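Local structure of acyl-coenzyme A oxidase acox-1.1 (Caenorhabditis elegans, 5K3H) at residues 84-87 / 91-94; 311-316 / 406-411; 447-452 / 508-513; 478-483 / 594-599. The protein catalyses the first step of peroxisomal beta-oxidation, using FAD and oxygen to desaturate fatty acid-derived acyl-CoA chains to 2-enoyl-CoAs, with release of hydrogen peroxide. All coordinates share one frame; numbering follows the deposited sequence.

Interaction 1. Residues 84-87 / 91-94; sequences QRMS and DPTD
Met86 and Ser87, where the chain leaves helix 68-85, both lie against the pyrrolidine ring of Pro92. Just before them, Arg85 makes a salt bridge through NE with Glu88 and has no contact with 91-94. Met86 carries the apolar part of the contact. With CG anti to the backbone N (chi1 -178°) the chain runs out extended as far as SD, then bends at the last torsion (-71°). SD comes within 4.0 Å of Pro92 CB, and the two side chains run antiparallel where they pass; a long, flexible thioether suits such a loose touch, and Met86 also rests on Arg143. These residues form the link from helix 68-85 to helix 97-105 in the N-terminal domain, and residues 91-94 shape it as a type I beta turn closed by Asp94 N to Asp91 O (2.9 Å). Asp91 adds an Asx turn: its OD2 accepts from Thr93 N at 2.9 Å and from Thr93 OG1 at 2.6 Å, both donors coming from the same face of the carboxylate. Pro92, second in the turn, is a residue whose fixed phi fits that place. Ser87, on the solvent side, completes the contact with OG 3.8 Å from Pro92 CG, a plain van der Waals touch of a small hydroxyl that tolerates water.

Interaction 2. Residues 311-316 / 406-411; sequences NIATRY and RMACGG
Ala313 of helix 300-319 and Cys409, just past the last turn of helix 382-408, bring their backbones close, with the two CA atoms 5.8 Å apart. Small side chains make this possible. Cys409 SG lies against Ala313, 3.8 Å from its CB, while the CB methyls of Ala313 and Ala408 meet at 4.4 Å; Leu344 of helix 338-367 packs on both alanines. Tyr316, one helical turn on, reaches across because its trans chi1 (179°) throws the ring away from its own N and out beside Cys409. There Tyr316 CD2 is 4.1 Å from Cys409 SG, and the sulfur lies 5.1 Å from the ring centroid in an oblique sulfur-aromatic contact. The carbonyl of Cys409 also crowds the ring, its O only 3.3 Å from Tyr316 CE2. A water donates to this same Cys409 O at 2.7 Å and sits close to Tyr316 OH, which also hydrogen-bonds to His412 ND1. Replacing Tyr316 by alanine would probably leave His412 and the water without their phenolic mate and strip the ring from the flank of Cys409. Gly410 then takes a positive phi (67°), natural for glycine, as the chain turns toward Gly411, which probably binds FAD; Arg320, an FAD ligand, has its side chain near that of Tyr316. The contact is thus apolar where Ala313 meets Ala408 and Cys409, and polar at the phenol end, where the hydroxyl and the Cys409 carbonyl share a water, next to residues that bind FAD.

Interaction 3. Residues 447-452 / 508-513; sequences YLVKSA and NKFFGL
Val449 on helix 437-456 packs against Phe510 and Phe511 on helix 489-515, a helix-to-helix contact within the alpha-helical C-terminal part of the acyl-CoA oxidase fold. The nearest CA atoms, those of Val449 and Phe510, are 8.8 Å apart, an ordinary spacing for packed helices, and the side chains fill it. The apolar contacts come first. One methyl does the touching: Val449 CG1, the branch lying opposite the backbone N (chi1 166°), approaches both rings obliquely, with Phe511 CZ at 3.8 Å and Phe510 CD2 at 4.1 Å. A beta-branched valine is apt here, since its compact, rigid head offers a methyl to two rings while Leu531 of helix 520-553 and Ala507 also pack on it. Ala452, one turn later, points toward the other helix, a small residue that suits close approach to Leu504 and Ala507. Among the aromatic contacts, Phe510 turns on to Trp524 in an edge-to-face pair, tying helix 489-515 to the start of helix 520-553; Phe511 instead has Asn508 OD1 in plane at its edge, where ring hydrogens are favourable neighbours for an oxygen. Polar bonds stay within each helix or go to other partners. Tyr447 OH bonds to Asp382. The hydroxyl of Ser451, buried on the side of its helix away from the phenylalanines, is satisfied locally: Ser451 OG donates to Tyr447 O at 2.8 Å, while Ser451 N reaches that same oxygen from the opposite face of the carbonyl.

Interaction 4. Residues 478-483 / 594-599; sequences SLIDRV and DYVRDQ
Tyr595 of helix 590-616 packs one face of its ring against Asp481 of the loop 478-483, ring and carboxylate stacked with their planes 13° apart. One residue earlier, Asp594 takes no part in the loop contact and pairs its OD1 with Arg597 NH1 in a salt bridge at 2.6 Å; the same carboxylate bridges to Lys505 of the second subunit, so this side of the helix faces the dimer interface. Tyr595, its chi1 close to trans (173°), presents one ring face to the loop. Asp481 CB sits over the centre of that face, 3.6 Å from the centroid and only 14° off the normal, a CH-pi contact, and Asp481 CG comes to 3.2 Å of Tyr595 CD1. Asp481 adopts a left-handed backbone, which aspartate tolerates better than most residues. Ile480 CG2 meets the same ring at Tyr595 CD2 (3.6 Å), and Ile480 also packs on Tyr491, Thr494 and Leu575. An alanine in place of Tyr595 would probably leave Asp481 CB and the Ile480 methyl without the surface they rest on. Val596 adds a looser touch, CG2 to Ile480 CG2 at 4.5 Å. One turn on from the tyrosine, Gln599 CG lies against the opposite face, toward the rim, so that the ring is sandwiched between two side chains. Carboxylate and pi cloud are both electron-rich, so any attraction here is likely to come from the CH-pi and methyl contacts rather than from the charge of the carboxylate, which lies flat over the CD1-CE1 side of the ring.

In the fold
Interaction 1 is the surface contact, a local turn in the N-terminal domain, while interactions 2 and 3 are buried and interaction 4 is partly so. Interactions 3 and 4 alternate along the chain and are tied by helix 489-515, which carries one segment of interaction 3 and touches the loop of interaction 4; helix 590-616 in turn carries a segment of interaction 4 and also packs on residues of interaction 2. Chemistry follows place: interaction 3 is purely apolar between its segments, interaction 2 adds a water and a histidine near the FAD site, and interaction 4 sets a charged loop residue on an aromatic face. Interactions 2, 3 and 4 all have residues within reach of the second subunit.

Interaction 1. Residues 84-87 / 91-94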
loop_
_atom_site.group_PDB
_atom_site.type_symbol
_atom_site.label_atom_id
_atom_site.label_comp_id
_atom_site.label_asym_id
_atom_site.label_seq_id
_atom_site.Cartn_x
_atom_site.Cartn_y
_atom_site.Cartn_z
ATOM N N GLN B 84 -28.692 -21.859 -8.186
ATOM C CA GLN B 84 -29.356 -23.155 -8.250
ATOM C C GLN B 84 -29.445 -23.834 -6.881
ATOM O O GLN B 84 -30.520 -24.302 -6.486
ATOM C CB GLN B 84 -28.623 -24.022 -9.277
ATOM C CG GLN B 84 -28.910 -25.512 -9.236
ATOM C CD GLN B 84 -27.992 -26.296 -10.181
ATOM O OE1 GLN B 84 -27.033 -25.743 -10.752
ATOM N NE2 GLN B 84 -28.266 -27.601 -10.325
ATOM N N ARG B 85 -28.339 -23.903 -6.133
ATOM C CA ARG B 85 -28.317 -24.644 -4.872
ATOM C C ARG B 85 -28.471 -23.756 -3.636
ATOM O O ARG B 85 -28.498 -24.284 -2.518
ATOM C CB ARG B 85 -27.015 -25.432 -4.738
ATOM C CG ARG B 85 -26.524 -26.049 -6.032
ATOM C CD ARG B 85 -26.947 -27.485 -6.146
ATOM N NE ARG B 85 -26.570 -28.249 -4.963
ATOM C CZ ARG B 85 -25.431 -28.923 -4.850
ATOM N NH1 ARG B 85 -24.542 -28.898 -5.841
ATOM N NH2 ARG B 85 -25.170 -29.594 -3.734
ATOM N N MET B 86 -28.607 -22.434 -3.818
ATOM C CA MET B 86 -28.549 -21.470 -2.715
ATOM C C MET B 86 -29.403 -21.882 -1.517
ATOM O O MET B 86 -28.972 -21.738 -0.364
ATOM C CB MET B 86 -28.953 -20.081 -3.230
ATOM C CG MET B 86 -28.892 -18.973 -2.210
ATOM S SD MET B 86 -29.231 -17.373 -2.962
ATOM C CE MET B 86 -27.729 -17.132 -3.928
ATOM N N SER B 87 -30.625 -22.368 -1.766
ATOM C CA SER B 87 -31.568 -22.682 -0.692
ATOM C C SER B 87 -31.140 -23.868 0.144
ATOM O O SER B 87 -31.616 -24.017 1.274
ATOM C CB SER B 87 -32.959 -22.982 -1.245
ATOM O OG SER B 87 -33.588 -21.826 -1.741
ATOM N N ASP B 91 -30.799 -19.274 4.291
ATOM C CA ASP B 91 -32.042 -18.555 4.089
ATOM C C ASP B 91 -31.758 -17.423 3.114
ATOM O O ASP B 91 -31.098 -16.444 3.497
ATOM C CB ASP B 91 -32.566 -18.015 5.418
ATOM C CG ASP B 91 -33.704 -16.996 5.252
ATOM O OD1 ASP B 91 -34.105 -16.398 6.277
ATOM O OD2 ASP B 91 -34.207 -16.795 4.119
ATOM N N PRO B 92 -32.206 -17.511 1.858
ATOM C CA PRO B 92 -31.795 -16.513 0.853
ATOM C C PRO B 92 -32.351 -15.118 1.098
ATOM O O PRO B 92 -31.962 -14.188 0.376
ATOM C CB PRO B 92 -32.321 -17.091 -0.469
ATOM C CG PRO B 92 -32.712 -18.512 -0.190
ATOM C CD PRO B 92 -32.971 -18.635 1.282
ATOM N N THR B 93 -33.254 -14.940 2.066
ATOM C CA THR B 93 -33.716 -13.609 2.454
ATOM C C THR B 93 -32.829 -12.975 3.510
ATOM O O THR B 93 -33.024 -11.799 3.847
ATOM C CB THR B 93 -35.152 -13.652 3.012
ATOM O OG1 THR B 93 -35.152 -14.332 4.278
ATOM C CG2 THR B 93 -36.116 -14.345 2.046
ATOM N N ASP B 94 -31.890 -13.738 4.061
ATOM C CA ASP B 94 -31.061 -13.283 5.171
ATOM C C ASP B 94 -29.782 -12.706 4.591
ATOM O O ASP B 94 -28.847 -13.440 4.267
ATOM C CB ASP B 94 -30.763 -14.423 6.136
ATOM C CG ASP B 94 -30.068 -13.950 7.399
ATOM O OD1 ASP B 94 -28.894 -13.505 7.322
ATOM O OD2 ASP B 94 -30.690 -14.035 8.478
#

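Interaction 2. Residues 311-316 / 406-411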
loop_
_atom_site.group_PDB
_atom_site.type_symbol
_atom_site.label_atom_id
_atom_site.label_comp_id
_atom_site.label_asym_id
_atom_site.label_seq_id
_atom_site.Cartn_x
_atom_site.Cartn_y
_atom_site.Cartn_z
ATOM N N ASN B 311 -5.316 -12.242 10.826
ATOM C CA ASN B 311 -5.272 -13.696 10.960
ATOM C C ASN B 311 -4.038 -14.254 10.249
ATOM O O ASN B 311 -3.307 -15.092 10.791
ATOM C CB ASN B 311 -6.541 -14.311 10.380
ATOM C CG ASN B 311 -7.676 -14.420 11.405
ATOM O OD1 ASN B 311 -7.782 -15.411 12.118
ATOM N ND2 ASN B 311 -8.538 -13.395 11.467
ATOM N N ILE B 312 -3.793 -13.801 9.025
ATOM C CA ILE B 312 -2.670 -14.324 8.254
ATOM C C ILE B 312 -1.350 -13.969 8.922
ATOM O O ILE B 312 -0.515 -14.845 9.189
ATOM C CB ILE B 312 -2.731 -13.802 6.806
ATOM C CG1 ILE B 312 -3.984 -14.347 6.110
ATOM C CG2 ILE B 312 -1.416 -14.111 6.065
ATOM C CD1 ILE B 312 -4.454 -13.503 4.944
ATOM N N ALA B 313 -1.154 -12.681 9.226
ATOM C CA ALA B 313 0.123 -12.245 9.758
ATOM C C ALA B 313 0.363 -12.756 11.174
ATOM O O ALA B 313 1.513 -13.006 11.544
ATOM C CB ALA B 313 0.203 -10.725 9.714
ATOM N N THR B 314 -0.687 -12.894 11.995
ATOM C CA THR B 314 -0.466 -13.309 13.377
ATOM C C THR B 314 -0.276 -14.823 13.482
ATOM O O THR B 314 0.578 -15.293 14.251
ATOM C CB THR B 314 -1.623 -12.836 14.270
ATOM O OG1 THR B 314 -1.882 -11.425 14.049
ATOM C CG2 THR B 314 -1.310 -13.087 15.748
ATOM N N ARG B 315 -1.027 -15.609 12.702
ATOM C CA ARG B 315 -0.739 -17.044 12.619
ATOM C C ARG B 315 0.693 -17.301 12.139
ATOM O O ARG B 315 1.433 -18.078 12.754
ATOM C CB ARG B 315 -1.762 -17.722 11.702
ATOM C CG ARG B 315 -3.118 -17.915 12.362
ATOM C CD ARG B 315 -4.170 -18.279 11.344
ATOM N NE ARG B 315 -5.447 -18.548 11.992
ATOM C CZ ARG B 315 -6.545 -18.941 11.358
ATOM N NH1 ARG B 315 -6.542 -19.110 10.047
ATOM N NH2 ARG B 315 -7.642 -19.170 12.047
ATOM N N TYR B 316 1.096 -16.655 11.037
ATOM C CA TYR B 316 2.455 -16.808 10.520
ATOM C C TYR B 316 3.500 -16.375 11.544
ATOM O O TYR B 316 4.552 -17.009 11.664
ATOM C CB TYR B 316 2.611 -16.023 9.215
ATOM C CG TYR B 316 3.997 -16.110 8.620
ATOM C CD1 TYR B 316 4.453 -17.282 8.039
ATOM C CD2 TYR B 316 4.849 -15.027 8.654
ATOM C CE1 TYR B 316 5.744 -17.371 7.519
ATOM C CE2 TYR B 316 6.121 -15.100 8.129
ATOM C CZ TYR B 316 6.568 -16.265 7.563
ATOM O OH TYR B 316 7.843 -16.324 7.040
ATOM N N ARG B 406 1.104 -7.055 6.110
ATOM C CA ARG B 406 1.940 -7.602 5.047
ATOM C C ARG B 406 3.424 -7.561 5.433
ATOM O O ARG B 406 4.144 -8.555 5.281
ATOM C CB ARG B 406 1.711 -6.858 3.730
ATOM C CG ARG B 406 2.383 -7.602 2.592
ATOM C CD ARG B 406 2.487 -6.789 1.352
ATOM N NE ARG B 406 3.093 -5.476 1.620
ATOM C CZ ARG B 406 4.404 -5.249 1.718
ATOM N NH1 ARG B 406 5.267 -6.243 1.564
ATOM N NH2 ARG B 406 4.852 -4.022 1.968
ATOM N N MET B 407 3.899 -6.401 5.912
ATOM C CA MET B 407 5.294 -6.244 6.335
ATOM C C MET B 407 5.655 -7.180 7.490
ATOM O O MET B 407 6.757 -7.742 7.520
ATOM C CB MET B 407 5.529 -4.785 6.720
ATOM C CG MET B 407 5.623 -3.848 5.526
ATOM S SD MET B 407 5.545 -2.096 5.950
ATOM C CE MET B 407 4.956 -1.427 4.389
ATOM N N ALA B 408 4.727 -7.410 8.423
ATOM C CA ALA B 408 5.003 -8.335 9.516
ATOM C C ALA B 408 5.306 -9.752 9.031
ATOM O O ALA B 408 5.816 -10.570 9.812
ATOM C CB ALA B 408 3.824 -8.363 10.485
ATOM N N CYS B 409 4.963 -10.074 7.784
ATOM C CA CYS B 409 5.217 -11.385 7.196
ATOM C C CYS B 409 6.584 -11.514 6.524
ATOM O O CYS B 409 6.936 -12.619 6.097
ATOM C CB CYS B 409 4.110 -11.721 6.190
ATOM S SG CYS B 409 2.510 -12.073 6.969
ATOM N N GLY B 410 7.379 -10.436 6.455
ATOM C CA GLY B 410 8.709 -10.531 5.887
ATOM C C GLY B 410 8.688 -10.837 4.398
ATOM O O GLY B 410 7.722 -10.550 3.688
ATOM N N GLY B 411 9.787 -11.437 3.930
ATOM C CA GLY B 411 9.909 -11.754 2.512
ATOM C C GLY B 411 8.757 -12.581 1.972
ATOM O O GLY B 411 8.262 -12.326 0.870
HETATM O O HOH W 1 8.992 -14.326 6.229
#

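Interaction 3. Residues 447-452 / 508-513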
loop_
_atom_site.group_PDB
_atom_site.type_symbol
_atom_site.label_atom_id
_atom_site.label_comp_id
_atom_site.label_asym_id
_atom_site.label_seq_id
_atom_site.Cartn_x
_atom_site.Cartn_y
_atom_site.Cartn_z
ATOM N N TYR B 447 -20.173 20.421 8.631
ATOM C CA TYR B 447 -21.042 20.192 9.775
ATOM C C TYR B 447 -20.363 20.551 11.096
ATOM O O TYR B 447 -21.019 21.049 12.014
ATOM C CB TYR B 447 -21.502 18.740 9.765
ATOM C CG TYR B 447 -22.291 18.339 10.976
ATOM C CD1 TYR B 447 -23.576 18.799 11.161
ATOM C CD2 TYR B 447 -21.758 17.455 11.914
ATOM C CE1 TYR B 447 -24.311 18.426 12.267
ATOM C CE2 TYR B 447 -22.477 17.067 13.013
ATOM C CZ TYR B 447 -23.758 17.561 13.180
ATOM O OH TYR B 447 -24.501 17.199 14.272
ATOM N N LEU B 448 -19.073 20.258 11.239
ATOM C CA LEU B 448 -18.397 20.649 12.476
ATOM C C LEU B 448 -18.215 22.158 12.556
ATOM O O LEU B 448 -18.250 22.724 13.652
ATOM C CB LEU B 448 -17.041 19.952 12.610
ATOM C CG LEU B 448 -16.989 18.439 12.836
ATOM C CD1 LEU B 448 -15.545 18.017 12.750
ATOM C CD2 LEU B 448 -17.632 18.014 14.153
ATOM N N VAL B 449 -18.020 22.826 11.416
ATOM C CA VAL B 449 -17.909 24.283 11.417
ATOM C C VAL B 449 -19.249 24.931 11.769
ATOM O O VAL B 449 -19.298 25.900 12.537
ATOM C CB VAL B 449 -17.366 24.775 10.067
ATOM C CG1 VAL B 449 -17.566 26.255 9.939
ATOM C CG2 VAL B 449 -15.904 24.451 9.972
ATOM N N LYS B 450 -20.347 24.423 11.201
ATOM C CA LYS B 450 -21.677 24.876 11.606
ATOM C C LYS B 450 -21.895 24.678 13.105
ATOM O O LYS B 450 -22.585 25.477 13.753
ATOM C CB LYS B 450 -22.748 24.119 10.836
ATOM C CG LYS B 450 -24.144 24.427 11.335
ATOM C CD LYS B 450 -25.169 23.425 10.790
ATOM C CE LYS B 450 -25.437 22.323 11.844
ATOM N NZ LYS B 450 -26.377 21.267 11.357
ATOM N N SER B 451 -21.388 23.568 13.652
ATOM C CA SER B 451 -21.491 23.308 15.088
ATOM C C SER B 451 -20.585 24.237 15.913
ATOM O O SER B 451 -20.933 24.611 17.042
ATOM C CB SER B 451 -21.184 21.833 15.359
ATOM O OG SER B 451 -22.050 21.017 14.581
ATOM N N ALA B 452 -19.391 24.563 15.400
ATOM C CA ALA B 452 -18.542 25.540 16.073
ATOM C C ALA B 452 -19.201 26.916 16.091
ATOM O O ALA B 452 -19.028 27.680 17.048
ATOM C CB ALA B 452 -17.174 25.617 15.398
ATOM N N ASN B 508 -12.149 28.769 13.592
ATOM C CA ASN B 508 -11.738 30.154 13.783
ATOM C C ASN B 508 -10.726 30.591 12.738
ATOM O O ASN B 508 -10.694 31.776 12.378
ATOM C CB ASN B 508 -11.175 30.366 15.181
ATOM C CG ASN B 508 -12.261 30.440 16.212
ATOM O OD1 ASN B 508 -13.390 30.826 15.894
ATOM N ND2 ASN B 508 -11.940 30.103 17.451
ATOM N N LYS B 509 -9.894 29.668 12.236
ATOM C CA LYS B 509 -9.012 30.026 11.123
ATOM C C LYS B 509 -9.836 30.412 9.896
ATOM O O LYS B 509 -9.562 31.421 9.237
ATOM C CB LYS B 509 -8.056 28.879 10.794
ATOM C CG LYS B 509 -7.180 29.188 9.575
ATOM C CD LYS B 509 -6.285 28.011 9.168
ATOM C CE LYS B 509 -5.321 28.420 8.046
ATOM N NZ LYS B 509 -4.365 27.317 7.705
ATOM N N PHE B 510 -10.848 29.601 9.580
ATOM C CA PHE B 510 -11.762 29.903 8.485
ATOM C C PHE B 510 -12.509 31.215 8.742
ATOM O O PHE B 510 -12.497 32.123 7.904
ATOM C CB PHE B 510 -12.717 28.712 8.315
ATOM C CG PHE B 510 -13.833 28.937 7.347
ATOM C CD1 PHE B 510 -13.579 29.341 6.043
ATOM C CD2 PHE B 510 -15.141 28.718 7.732
ATOM C CE1 PHE B 510 -14.620 29.528 5.147
ATOM C CE2 PHE B 510 -16.173 28.906 6.851
ATOM C CZ PHE B 510 -15.915 29.313 5.558
ATOM N N PHE B 511 -13.160 31.332 9.906
ATOM C CA PHE B 511 -13.856 32.567 10.254
ATOM C C PHE B 511 -12.910 33.762 10.228
ATOM O O PHE B 511 -13.252 34.823 9.693
ATOM C CB PHE B 511 -14.471 32.461 11.648
ATOM C CG PHE B 511 -15.482 31.355 11.810
ATOM C CD1 PHE B 511 -16.301 30.970 10.763
ATOM C CD2 PHE B 511 -15.603 30.693 13.035
ATOM C CE1 PHE B 511 -17.233 29.947 10.934
ATOM C CE2 PHE B 511 -16.525 29.675 13.214
ATOM C CZ PHE B 511 -17.347 29.300 12.160
ATOM N N GLY B 512 -11.702 33.607 10.779
ATOM C CA GLY B 512 -10.807 34.749 10.874
ATOM C C GLY B 512 -10.411 35.313 9.525
ATOM O O GLY B 512 -10.356 36.529 9.351
ATOM N N LEU B 513 -10.128 34.439 8.553
ATOM C CA LEU B 513 -9.744 34.882 7.213
ATOM C C LEU B 513 -10.880 35.632 6.526
ATOM O O LEU B 513 -10.638 36.603 5.797
ATOM C CB LEU B 513 -9.299 33.693 6.357
ATOM C CG LEU B 513 -7.918 33.129 6.703
ATOM C CD1 LEU B 513 -7.717 31.767 6.044
ATOM C CD2 LEU B 513 -6.822 34.069 6.310
#

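Interaction 4. Residues 478-483 / 594-599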
loop_
_atom_site.group_PDB
_atom_site.type_symbol
_atom_site.label_atom_id
_atom_site.label_comp_id
_atom_site.label_asym_id
_atom_site.label_seq_id
_atom_site.Cartn_x
_atom_site.Cartn_y
_atom_site.Cartn_z
ATOM N N SER B 478 -5.619 16.791 31.455
ATOM C CA SER B 478 -6.107 15.427 31.380
ATOM C C SER B 478 -5.897 14.779 32.739
ATOM O O SER B 478 -4.942 15.103 33.452
ATOM C CB SER B 478 -5.367 14.641 30.291
ATOM O OG SER B 478 -5.804 13.286 30.254
ATOM N N LEU B 479 -6.808 13.887 33.119
ATOM C CA LEU B 479 -6.698 13.225 34.412
ATOM C C LEU B 479 -6.212 11.789 34.255
ATOM O O LEU B 479 -6.418 10.954 35.140
ATOM C CB LEU B 479 -8.036 13.295 35.169
ATOM C CG LEU B 479 -8.565 14.687 35.584
ATOM C CD1 LEU B 479 -9.926 14.645 36.259
ATOM C CD2 LEU B 479 -7.581 15.380 36.517
ATOM N N ILE B 480 -5.537 11.500 33.148
ATOM C CA ILE B 480 -4.943 10.189 32.955
ATOM C C ILE B 480 -3.761 10.057 33.909
ATOM O O ILE B 480 -2.856 10.905 33.922
ATOM C CB ILE B 480 -4.521 10.014 31.486
ATOM C CG1 ILE B 480 -5.751 9.856 30.586
ATOM C CG2 ILE B 480 -3.562 8.846 31.317
ATOM C CD1 ILE B 480 -5.393 9.854 29.103
ATOM N N ASP B 481 -3.770 9.001 34.719
ATOM C CA ASP B 481 -2.720 8.715 35.696
ATOM C C ASP B 481 -2.705 9.749 36.820
ATOM O O ASP B 481 -1.654 10.017 37.418
ATOM C CB ASP B 481 -1.327 8.626 35.046
ATOM C CG ASP B 481 -0.265 8.037 35.998
ATOM O OD1 ASP B 481 -0.643 7.159 36.808
ATOM O OD2 ASP B 481 0.926 8.460 35.965
ATOM N N ARG B 482 -3.844 10.387 37.078
ATOM C CA ARG B 482 -3.968 11.363 38.144
ATOM C C ARG B 482 -5.150 11.072 39.028
ATOM O O ARG B 482 -5.312 11.719 40.063
ATOM C CB ARG B 482 -4.118 12.778 37.577
ATOM C CG ARG B 482 -3.047 13.147 36.612
ATOM C CD ARG B 482 -3.124 14.599 36.321
ATOM N NE ARG B 482 -2.347 15.398 37.268
ATOM C CZ ARG B 482 -2.325 16.730 37.264
ATOM N NH1 ARG B 482 -3.041 17.407 36.373
ATOM N NH2 ARG B 482 -1.591 17.387 38.153
ATOM N N VAL B 483 -5.974 10.114 38.654
ATOM C CA VAL B 483 -7.270 9.926 39.266
ATOM C C VAL B 483 -7.569 8.439 39.144
ATOM O O VAL B 483 -7.358 7.858 38.069
ATOM C CB VAL B 483 -8.299 10.817 38.556
ATOM C CG1 VAL B 483 -9.402 9.988 37.883
ATOM C CG2 VAL B 483 -8.814 11.899 39.498
ATOM N N ASP B 594 4.454 9.584 28.984
ATOM C CA ASP B 594 5.256 8.419 29.346
ATOM C C ASP B 594 4.401 7.325 29.974
ATOM O O ASP B 594 4.665 6.137 29.779
ATOM C CB ASP B 594 6.372 8.840 30.298
ATOM C CG ASP B 594 7.480 9.619 29.595
ATOM O OD1 ASP B 594 7.600 9.504 28.340
ATOM O OD2 ASP B 594 8.236 10.333 30.305
ATOM N N TYR B 595 3.388 7.700 30.756
ATOM C CA TYR B 595 2.441 6.708 31.255
ATOM C C TYR B 595 1.752 6.006 30.100
ATOM O O TYR B 595 1.623 4.779 30.096
ATOM C CB TYR B 595 1.413 7.376 32.175
ATOM C CG TYR B 595 0.252 6.489 32.638
ATOM C CD1 TYR B 595 0.323 5.751 33.815
ATOM C CD2 TYR B 595 -0.932 6.421 31.906
ATOM C CE1 TYR B 595 -0.737 4.956 34.236
ATOM C CE2 TYR B 595 -1.997 5.628 32.321
ATOM C CZ TYR B 595 -1.897 4.896 33.482
ATOM O OH TYR B 595 -2.976 4.114 33.876
ATOM N N VAL B 596 1.350 6.772 29.084
ATOM C CA VAL B 596 0.618 6.213 27.955
ATOM C C VAL B 596 1.488 5.206 27.212
ATOM O O VAL B 596 1.010 4.140 26.811
ATOM C CB VAL B 596 0.127 7.348 27.030
ATOM C CG1 VAL B 596 -0.485 6.781 25.761
ATOM C CG2 VAL B 596 -0.893 8.217 27.755
ATOM N N ARG B 597 2.781 5.518 27.045
ATOM C CA ARG B 597 3.723 4.598 26.403
ATOM C C ARG B 597 3.891 3.309 27.198
ATOM O O ARG B 597 3.927 2.218 26.623
ATOM C CB ARG B 597 5.083 5.268 26.224
ATOM C CG ARG B 597 5.083 6.427 25.291
ATOM C CD ARG B 597 6.449 7.083 25.239
ATOM N NE ARG B 597 6.479 8.167 24.263
ATOM C CZ ARG B 597 6.682 9.452 24.554
ATOM N NH1 ARG B 597 6.894 9.831 25.815
ATOM N NH2 ARG B 597 6.699 10.357 23.571
ATOM N N ASP B 598 4.050 3.419 28.520
ATOM C CA ASP B 598 4.176 2.225 29.360
ATOM C C ASP B 598 2.917 1.371 29.311
ATOM O O ASP B 598 2.999 0.146 29.264
ATOM C CB ASP B 598 4.484 2.635 30.793
ATOM C CG ASP B 598 5.810 3.343 30.907
ATOM O OD1 ASP B 598 6.686 3.163 30.021
ATOM O OD2 ASP B 598 5.966 4.114 31.879
ATOM N N GLN B 599 1.742 2.005 29.324
ATOM C CA GLN B 599 0.494 1.267 29.164
ATOM C C GLN B 599 0.447 0.578 27.808
ATOM O O GLN B 599 -0.069 -0.543 27.686
ATOM C CB GLN B 599 -0.697 2.216 29.291
ATOM C CG GLN B 599 -0.766 2.902 30.618
ATOM C CD GLN B 599 -1.006 1.952 31.723
ATOM O OE1 GLN B 599 -2.095 1.382 31.831
ATOM N NE2 GLN B 599 0.026 1.729 32.552
#